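Side-chain contacts in cell wall surface anchor family protein (Streptococcus agalactiae, PDB 3PHS), which serves as the minor pilin of the streptococcal pilus and mediates adhesion to lung epithelial cells through an IgG-like domain: residues Val224-Glu227 / Thr231-Val234; Ile99-Ala104 / Gly108-Asn113; Ala62-Leu67 / Lys74-Val79. One frame throughout, in Å; residues are numbered along the deposited sequence.

Interaction 1: Val224-Glu227 / Thr231-Val234; sequences VTIE and TVTV
I226 and V232 meet across a beta arch. The chain leaves one sheet of a prealbumin-like beta sandwich after strand 221-226, turns, and enters the facing sheet as strand 231-240. The two short segments run nearly antiparallel, at 164°, with their axes 7.3 Å apart at closest approach. Their backbone partners lie in other strands. V224 and I226 pair with Y204 and G202, while V232 pairs with E137 and D139. Between the segments the contact is made by apolar packing.

The side chains of I226 and V232 cross at about a right angle. The CB of I226 does not itself aim at V232. Its CG1 lies beside the backbone N, and the second torsion of -66° bends the chain again. CD1 is thereby brought to 3.8 Å from V232 CG1. V232 comes from the other sheet with its CB pointing toward the first. It carries the largest share of the buried surface. Both of its branches straddle the backbone carbonyl of T225, with CG1 3.7 Å and CG2 3.8 Å from T225 O. The T225 side chain itself turns away, and its OG1 bonds to D203.

Two residues further from the turn, V224 and V234 also point toward the facing strand. This second meeting is looser. L138 lies beside both I226 and V234, and Y204 beside V224 and I226, so the arch closes on a shared apolar layer. At its inner end the methyls V224 CG1 and V234 CG1 stand 4.5 Å apart.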
# COMPACT_ATOMS: atom_id res chain seq x y z
N VAL A 224 -3.37 1.15 -11.97
CA VAL A 224 -2.87 -0.19 -12.27
C VAL A 224 -3.14 -1.12 -11.09
O VAL A 224 -2.99 -0.73 -9.93
CB VAL A 224 -1.35 -0.25 -12.68
CG1 VAL A 224 -0.92 0.95 -13.55
CG2 VAL A 224 -0.45 -0.34 -11.48
N THR A 225 -3.54 -2.34 -11.40
CA THR A 225 -3.70 -3.36 -10.37
C THR A 225 -2.62 -4.44 -10.50
O THR A 225 -2.54 -5.15 -11.54
CB THR A 225 -5.12 -3.98 -10.38
OG1 THR A 225 -6.09 -2.98 -10.03
CG2 THR A 225 -5.21 -5.15 -9.39
N ILE A 226 -1.78 -4.55 -9.47
CA ILE A 226 -0.76 -5.60 -9.40
C ILE A 226 -1.45 -6.88 -8.94
O ILE A 226 -2.18 -6.88 -7.94
CB ILE A 226 0.40 -5.24 -8.41
CG1 ILE A 226 1.16 -3.95 -8.85
CG2 ILE A 226 1.36 -6.45 -8.17
CD1 ILE A 226 1.92 -4.07 -10.17
N GLU A 227 -1.22 -7.97 -9.68
CA GLU A 227 -1.68 -9.29 -9.27
C GLU A 227 -0.48 -10.13 -8.85
O GLU A 227 0.57 -10.08 -9.48
CB GLU A 227 -2.40 -9.99 -10.42
CG GLU A 227 -3.78 -9.42 -10.70
CD GLU A 227 -4.36 -9.98 -11.98
OE1 GLU A 227 -4.57 -11.21 -12.05
OE2 GLU A 227 -4.59 -9.20 -12.91
N THR A 231 2.63 -10.52 -14.09
CA THR A 231 3.04 -9.20 -14.57
C THR A 231 1.83 -8.55 -15.19
O THR A 231 1.14 -9.18 -16.00
CB THR A 231 4.16 -9.28 -15.65
OG1 THR A 231 5.29 -9.97 -15.13
CG2 THR A 231 4.61 -7.88 -16.05
N VAL A 232 1.55 -7.31 -14.81
CA VAL A 232 0.50 -6.54 -15.47
C VAL A 232 1.17 -5.66 -16.53
O VAL A 232 2.06 -4.90 -16.21
CB VAL A 232 -0.38 -5.72 -14.47
CG1 VAL A 232 0.45 -4.76 -13.63
CG2 VAL A 232 -1.50 -4.97 -15.21
N THR A 233 0.73 -5.80 -17.78
CA THR A 233 1.29 -5.03 -18.88
C THR A 233 0.39 -3.83 -19.12
O THR A 233 -0.83 -3.98 -19.24
CB THR A 233 1.39 -5.89 -20.18
OG1 THR A 233 2.31 -6.96 -19.96
CG2 THR A 233 1.93 -5.06 -21.32
N VAL A 234 0.96 -2.63 -19.15
CA VAL A 234 0.15 -1.45 -19.45
C VAL A 234 0.84 -0.60 -20.50
O VAL A 234 2.04 -0.43 -20.44
CB VAL A 234 -0.18 -0.62 -18.16
CG1 VAL A 234 1.02 -0.38 -17.34
CG2 VAL A 234 -0.87 0.70 -18.51

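Interaction 2: Ile99-Ala104 / Gly108-Asn113; sequences IYYGLA and GEKNRN
A104 and N111 lie across from each other in the beta hairpin of strands 98-106 and 109-121, near its turn. N111 N donates to A104 O at 2.8 Å. The bond is nearly straight, at 173°, although the donor sits tilted from the carbonyl plane. The return bond of this pair is replaced by water 1. The water accepts from A104 N at 2.9 Å and lies 3.0 Å from N111 O, to which it can donate. One direct bond and probably a water bridge thus hold the pair. The side chains meet at their CB atoms, A104 CB 4.0 Å from N111 CB.

Next to this pair, L103 and K110 cross obliquely. L103 holds its CG between the backbone N and the carbonyl carbon, chi1 79°, and sends CD1 out against the lysine. That methyl meets K110 CB at 3.7 Å and K110 CG at 3.8 Å. One leucine methyl thus rests on the start of the lysine chain. The K110 chain is extended up to CE and bends only at its last torsion, -76°, and NZ bonds to V114 O. The ring end of Y101 comes near the same chain, but its hydroxyl bonds to N65.

Around N111 the second strand is interrupted. N111 OD1 accepts from N113 N at 2.9 Å, with the donor above the plane of the side-chain carbonyl. This fixes the amide over the following turn. Backbone pairing with strand 98-106 is found again further on, between G102 and F117. The arrangement is that of a beta hairpin whose second strand is interrupted by an Asx turn, with a water probably bridging the opening pair.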
# COMPACT_ATOMS: atom_id res chain seq x y z
N ILE A 99 -12.85 -1.90 24.33
CA ILE A 99 -12.85 -2.22 22.90
C ILE A 99 -11.70 -1.43 22.29
O ILE A 99 -11.58 -0.25 22.54
CB ILE A 99 -14.20 -1.83 22.18
CG1 ILE A 99 -15.44 -2.46 22.85
CG2 ILE A 99 -14.15 -2.18 20.68
CD1 ILE A 99 -15.30 -3.90 23.15
N TYR A 100 -10.87 -2.10 21.50
CA TYR A 100 -9.70 -1.48 20.90
C TYR A 100 -9.70 -1.67 19.39
O TYR A 100 -10.03 -2.74 18.89
CB TYR A 100 -8.41 -2.09 21.44
CG TYR A 100 -8.20 -1.83 22.91
CD1 TYR A 100 -8.89 -2.59 23.88
CD2 TYR A 100 -7.34 -0.80 23.33
CE1 TYR A 100 -8.70 -2.32 25.26
CE2 TYR A 100 -7.16 -0.53 24.70
CZ TYR A 100 -7.84 -1.29 25.64
OH TYR A 100 -7.66 -1.00 26.99
N TYR A 101 -9.32 -0.61 18.70
CA TYR A 101 -9.07 -0.65 17.28
C TYR A 101 -7.57 -0.72 17.09
O TYR A 101 -6.85 0.16 17.56
CB TYR A 101 -9.61 0.61 16.62
CG TYR A 101 -9.32 0.75 15.15
CD1 TYR A 101 -10.03 -0.01 14.20
CD2 TYR A 101 -8.37 1.66 14.69
CE1 TYR A 101 -9.78 0.15 12.84
CE2 TYR A 101 -8.11 1.82 13.33
CZ TYR A 101 -8.83 1.06 12.42
OH TYR A 101 -8.58 1.22 11.08
N GLY A 102 -7.12 -1.75 16.38
CA GLY A 102 -5.70 -1.98 16.14
C GLY A 102 -5.35 -1.91 14.66
O GLY A 102 -6.13 -2.33 13.82
N LEU A 103 -4.17 -1.37 14.37
CA LEU A 103 -3.69 -1.29 12.99
C LEU A 103 -2.18 -1.31 13.00
O LEU A 103 -1.56 -1.01 14.02
CB LEU A 103 -4.18 -0.01 12.30
CG LEU A 103 -3.48 1.32 12.58
CD1 LEU A 103 -3.96 2.38 11.63
CD2 LEU A 103 -3.73 1.76 14.01
N ALA A 104 -1.57 -1.69 11.88
CA ALA A 104 -0.14 -1.50 11.71
C ALA A 104 0.12 -0.15 11.07
O ALA A 104 -0.62 0.28 10.16
CB ALA A 104 0.46 -2.61 10.85
N GLY A 108 4.38 6.82 9.03
CA GLY A 108 3.40 7.76 9.60
C GLY A 108 1.95 7.61 9.19
O GLY A 108 1.15 8.51 9.44
N GLU A 109 1.61 6.48 8.57
CA GLU A 109 0.25 6.22 8.09
C GLU A 109 -0.08 4.77 8.28
O GLU A 109 0.81 3.96 8.55
CB GLU A 109 0.14 6.53 6.59
CG GLU A 109 -0.33 7.95 6.29
CD GLU A 109 -0.35 8.27 4.80
OE1 GLU A 109 0.50 7.73 4.03
OE2 GLU A 109 -1.21 9.07 4.40
N LYS A 110 -1.36 4.43 8.13
CA LYS A 110 -1.79 3.04 8.18
C LYS A 110 -1.06 2.25 7.11
O LYS A 110 -0.95 2.69 5.97
CB LYS A 110 -3.30 2.88 7.98
CG LYS A 110 -3.74 1.42 7.97
CD LYS A 110 -5.25 1.28 7.85
CE LYS A 110 -5.68 -0.18 7.95
NZ LYS A 110 -5.44 -1.01 6.72
N ASN A 111 -0.55 1.09 7.50
CA ASN A 111 -0.02 0.14 6.54
C ASN A 111 -1.22 -0.59 5.93
O ASN A 111 -1.89 -1.37 6.62
CB ASN A 111 0.94 -0.84 7.24
CG ASN A 111 1.55 -1.86 6.28
OD1 ASN A 111 1.06 -2.02 5.16
ND2 ASN A 111 2.61 -2.54 6.71
N ARG A 112 -1.54 -0.32 4.66
CA ARG A 112 -2.74 -0.90 4.05
C ARG A 112 -2.65 -2.43 3.87
O ARG A 112 -3.66 -3.09 3.65
CB ARG A 112 -3.05 -0.23 2.71
CG ARG A 112 -2.12 -0.66 1.59
CD ARG A 112 -2.53 -0.03 0.26
NE ARG A 112 -1.78 -0.62 -0.86
CZ ARG A 112 -2.10 -0.44 -2.14
NH1 ARG A 112 -3.14 0.32 -2.48
NH2 ARG A 112 -1.38 -1.02 -3.08
N ASN A 113 -1.45 -2.99 4.00
CA ASN A 113 -1.25 -4.42 3.80
C ASN A 113 -1.57 -5.27 5.04
O ASN A 113 -1.53 -6.50 5.00
CB ASN A 113 0.16 -4.68 3.28
CG ASN A 113 0.39 -4.01 1.93
OD1 ASN A 113 -0.41 -4.18 1.01
ND2 ASN A 113 1.44 -3.21 1.83
O HOH W 1 -3.03 -1.74 9.36

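Interaction 3: Ala62-Leu67 / Lys74-Val79; sequences AHWNSL and KQAQQV
Q75 reaches from the end of helix 69-75 to H63, W64 and L67, at and just after helix 60-65. The contact joins these two short helices, and W64 also packs on L52 and Y101 of the sheet beside them. Q75 CB meets the far corner of the indole, 3.9 Å from W64 CH2. The two side chains slide past each other in opposite directions. Beyond CG the glutamine chain is extended, chi2 -166°, which carries the amide past the tryptophan. Q75 CD then lies 3.7 Å from L67 CD1. At the tip the two amide atoms part. Q75 NE2 rests 3.5 Å from the other leucine methyl, L67 CD2. Q75 OE1 takes the hydrogen bond from H63 NE2, at 2.8 Å and 165°. The donor lies in the carbonyl plane, on a lone pair, and OE1 lies close to the plane of the imidazole. The ring and amide planes are still 36° apart.

L67 touches both Q75 and W64. Its CD1 stands 3.9 Å above one face of the W64 indole, offset toward the rim. A76 follows Q75, and its N lies at the indole edge. Because H63 gives its NE2-H to a carbonyl oxygen, the bond implies a proton on that nitrogen and sets which way round the Q75 amide sits.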
# COMPACT_ATOMS: atom_id res chain seq x y z
N ALA A 62 -15.98 -0.11 10.21
CA ALA A 62 -15.96 0.82 9.07
C ALA A 62 -15.74 2.26 9.54
O ALA A 62 -15.04 3.02 8.89
CB ALA A 62 -17.26 0.71 8.25
N HIS A 63 -16.36 2.63 10.66
CA HIS A 63 -16.16 3.96 11.21
C HIS A 63 -14.70 4.24 11.50
O HIS A 63 -14.16 5.28 11.12
CB HIS A 63 -16.99 4.18 12.48
CG HIS A 63 -16.67 5.49 13.14
ND1 HIS A 63 -16.97 6.70 12.56
CD2 HIS A 63 -16.03 5.77 14.30
CE1 HIS A 63 -16.56 7.68 13.35
NE2 HIS A 63 -15.99 7.14 14.42
N TRP A 64 -14.07 3.31 12.20
CA TRP A 64 -12.67 3.45 12.58
C TRP A 64 -11.73 3.38 11.38
O TRP A 64 -10.78 4.13 11.32
CB TRP A 64 -12.32 2.46 13.70
CG TRP A 64 -12.81 3.03 15.00
CD1 TRP A 64 -14.08 2.98 15.49
CD2 TRP A 64 -12.05 3.83 15.90
NE1 TRP A 64 -14.16 3.70 16.68
CE2 TRP A 64 -12.93 4.24 16.94
CE3 TRP A 64 -10.72 4.25 15.94
CZ2 TRP A 64 -12.50 5.03 18.03
CZ3 TRP A 64 -10.29 5.04 17.03
CH2 TRP A 64 -11.18 5.41 18.05
N ASN A 65 -12.07 2.54 10.40
CA ASN A 65 -11.27 2.44 9.17
C ASN A 65 -11.31 3.71 8.32
O ASN A 65 -10.42 3.94 7.50
CB ASN A 65 -11.74 1.25 8.32
CG ASN A 65 -11.20 -0.09 8.81
OD1 ASN A 65 -10.19 -0.17 9.51
ND2 ASN A 65 -11.88 -1.17 8.41
N SER A 66 -12.35 4.53 8.52
CA SER A 66 -12.56 5.78 7.76
C SER A 66 -11.73 6.96 8.31
O SER A 66 -11.55 7.96 7.62
CB SER A 66 -14.05 6.16 7.74
OG SER A 66 -14.46 6.77 8.96
N LEU A 67 -11.23 6.82 9.53
CA LEU A 67 -10.49 7.88 10.21
C LEU A 67 -9.04 7.97 9.76
O LEU A 67 -8.39 6.94 9.53
CB LEU A 67 -10.53 7.68 11.73
CG LEU A 67 -11.91 7.56 12.36
CD1 LEU A 67 -11.75 7.40 13.87
CD2 LEU A 67 -12.76 8.79 12.02
N LYS A 74 -7.72 11.49 18.32
CA LYS A 74 -8.79 12.39 18.72
C LYS A 74 -10.00 11.63 19.30
O LYS A 74 -10.57 12.03 20.30
CB LYS A 74 -9.21 13.25 17.52
CG LYS A 74 -10.18 14.40 17.83
CD LYS A 74 -10.73 15.02 16.53
CE LYS A 74 -9.63 15.54 15.59
NZ LYS A 74 -10.02 15.48 14.14
N GLN A 75 -10.37 10.52 18.66
CA GLN A 75 -11.54 9.75 19.11
C GLN A 75 -11.27 8.69 20.19
O GLN A 75 -12.21 8.16 20.78
CB GLN A 75 -12.27 9.13 17.91
CG GLN A 75 -12.87 10.18 16.99
CD GLN A 75 -13.87 9.66 15.98
OE1 GLN A 75 -14.57 8.66 16.22
NE2 GLN A 75 -13.97 10.36 14.86
N ALA A 76 -10.00 8.37 20.44
CA ALA A 76 -9.61 7.35 21.42
C ALA A 76 -9.49 7.90 22.86
O ALA A 76 -9.33 9.10 23.04
CB ALA A 76 -8.30 6.67 21.00
N GLN A 77 -9.57 7.00 23.85
CA GLN A 77 -9.41 7.33 25.29
C GLN A 77 -7.97 7.22 25.78
O GLN A 77 -7.53 8.08 26.55
CB GLN A 77 -10.32 6.44 26.16
CG GLN A 77 -10.19 6.64 27.69
CD GLN A 77 -11.35 7.41 28.32
OE1 GLN A 77 -12.53 7.02 28.20
NE2 GLN A 77 -11.02 8.51 29.02
N GLN A 78 -7.29 6.12 25.42
CA GLN A 78 -5.87 5.85 25.66
C GLN A 78 -5.36 5.24 24.33
O GLN A 78 -6.14 4.67 23.57
CB GLN A 78 -5.65 4.81 26.78
CG GLN A 78 -5.65 5.34 28.24
CD GLN A 78 -5.16 4.30 29.25
OE1 GLN A 78 -4.13 4.48 29.88
NE2 GLN A 78 -5.90 3.21 29.40
N VAL A 79 -4.07 5.38 24.06
CA VAL A 79 -3.43 4.81 22.87
C VAL A 79 -2.22 4.00 23.35
O VAL A 79 -1.48 4.43 24.25
CB VAL A 79 -2.99 5.92 21.87
CG1 VAL A 79 -2.30 5.32 20.63
CG2 VAL A 79 -4.17 6.80 21.47

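In the fold
Along the chain the order is interaction 3, interaction 2, interaction 1. Interactions 2 and 3 belong to the N-terminal part and both reach the sheet of strands 76-83, 46-52, 98-106 and 109-121. Their centres are 10 Å apart, and they touch through Y101, which meets both W64 and N65. Interaction 1 joins the two sheets of the C-terminal prealbumin-like sandwich, on the opposite side of the chain's centre. Its centre lies 26 Å from interaction 2 and 33 Å from interaction 3. The nearest atoms of interactions 1 and 2 are about 7 Å apart. R112 bonds to D203 O and makes a cation-pi contact with Y204, consistent with the two parts being held together there.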